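Local coordinates for peptidase M16 C-terminal domain-containing protein (Enterococcus faecalis, PDB 3D3Y) that is of unknown function but is related to the M16 metallopeptidases and probably binds a metal ion, at residues Lys170-Ser173 and Phe174-Ala178. Numbering follows the deposited sequence.
Sequences KIPS and FGTVA
The phenyl ring of F174 receives the pyrrolidine of P172 over one face, in a CH-pi contact that places P172 CB 3.9 Å from the ring centroid and 29° off the ring normal. The two side chains cross at about a right angle, and the touch falls on the outer part of the phenyl group, with P172 CB 3.4 Å from F174 CE1 and P172 CG 3.6 Å from the same atom. A chi1 of 41° sets F174 CG between its own backbone N and carbonyl carbon, which swings the ring back over the proline two residues earlier. S173 OG approaches obliquely, 3.9 Å from F174 CD2, while L143 and I146 of helix 129-148 and T44 of helix 40-52 also touch the F174 side chain. Within the turn, G175 N donates to P172 O at 3.0 Å, a nearly straight bond (165°) that meets the oxygen from above the carbonyl plane. G175 has a positive phi, which favours glycine here, and its CA lies 4.0 Å from I171 CG2. T176 follows as N-cap, its OG1 accepting from A179 N. P172 to G175 thus form a type I beta turn, and T176 behind it caps the start of helix 177-182.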
loop_
_atom_site.group_PDB
_atom_site.type_symbol
_atom_site.label_atom_id
_atom_site.label_comp_id
_atom_site.label_asym_id
_atom_site.label_seq_id
_atom_site.Cartn_x
_atom_site.Cartn_y
_atom_site.Cartn_z
ATOM N N LYS A 170 13.764 -3.994 1.493
ATOM C CA LYS A 170 13.979 -3.716 2.919
ATOM C C LYS A 170 13.575 -2.291 3.347
ATOM O O LYS A 170 13.529 -1.973 4.542
ATOM C CB LYS A 170 15.415 -4.069 3.330
ATOM C CG LYS A 170 16.491 -3.335 2.595
ATOM C CD LYS A 170 17.850 -3.481 3.286
ATOM C CE LYS A 170 18.481 -4.823 3.013
ATOM N NZ LYS A 170 19.817 -4.924 3.699
ATOM N N ILE A 171 13.206 -1.464 2.372
ATOM C CA ILE A 171 12.790 -0.079 2.596
ATOM C C ILE A 171 11.258 0.044 2.573
ATOM O O ILE A 171 10.615 -0.419 1.600
ATOM C CB ILE A 171 13.376 0.830 1.470
ATOM C CG1 ILE A 171 14.863 0.545 1.240
ATOM C CG2 ILE A 171 13.104 2.339 1.722
ATOM C CD1 ILE A 171 15.806 0.888 2.414
ATOM N N PRO A 172 10.673 0.723 3.595
ATOM C CA PRO A 172 9.232 0.996 3.604
ATOM C C PRO A 172 8.817 1.954 2.495
ATOM O O PRO A 172 9.641 2.692 1.946
ATOM C CB PRO A 172 8.984 1.653 4.962
ATOM C CG PRO A 172 10.288 1.805 5.607
ATOM C CD PRO A 172 11.369 1.239 4.794
ATOM N N SER A 173 7.534 1.935 2.163
ATOM C CA SER A 173 7.009 2.765 1.097
ATOM C C SER A 173 7.323 4.264 1.252
ATOM O O SER A 173 7.337 4.978 0.257
ATOM C CB SER A 173 5.496 2.559 1.006
ATOM O OG SER A 173 4.820 3.243 2.030
ATOM N N PHE A 174 7.534 4.730 2.497
ATOM C CA PHE A 174 7.729 6.150 2.798
ATOM C C PHE A 174 9.186 6.512 3.052
ATOM O O PHE A 174 9.485 7.645 3.451
ATOM C CB PHE A 174 6.859 6.576 3.994
ATOM C CG PHE A 174 6.825 5.551 5.111
ATOM C CD1 PHE A 174 7.968 5.236 5.840
ATOM C CD2 PHE A 174 5.635 4.886 5.416
ATOM C CE1 PHE A 174 7.924 4.243 6.885
ATOM C CE2 PHE A 174 5.580 3.921 6.444
ATOM C CZ PHE A 174 6.723 3.595 7.176
ATOM N N GLY A 175 10.089 5.562 2.816
ATOM C CA GLY A 175 11.517 5.825 2.908
ATOM C C GLY A 175 12.056 5.806 4.318
ATOM O O GLY A 175 11.413 5.296 5.234
ATOM N N THR A 176 13.250 6.359 4.505
ATOM C CA THR A 176 13.865 6.326 5.828
ATOM C C THR A 176 14.441 7.684 6.168
ATOM O O THR A 176 14.721 8.492 5.274
ATOM C CB THR A 176 15.030 5.349 5.884
ATOM O OG1 THR A 176 16.090 5.868 5.078
ATOM C CG2 THR A 176 14.612 3.933 5.380
ATOM N N VAL A 177 14.669 7.918 7.453
ATOM C CA VAL A 177 15.245 9.198 7.897
ATOM C C VAL A 177 16.665 9.424 7.344
ATOM O O VAL A 177 17.010 10.538 6.936
ATOM C CB VAL A 177 15.183 9.277 9.424
ATOM C CG1 VAL A 177 15.924 10.478 9.966
ATOM C CG2 VAL A 177 13.718 9.339 9.819
ATOM N N ALA A 178 17.470 8.357 7.332
ATOM C CA ALA A 178 18.836 8.411 6.797
ATOM C C ALA A 178 18.854 8.832 5.322
ATOM O O ALA A 178 19.671 9.651 4.907
ATOM C CB ALA A 178 19.549 7.059 6.990
#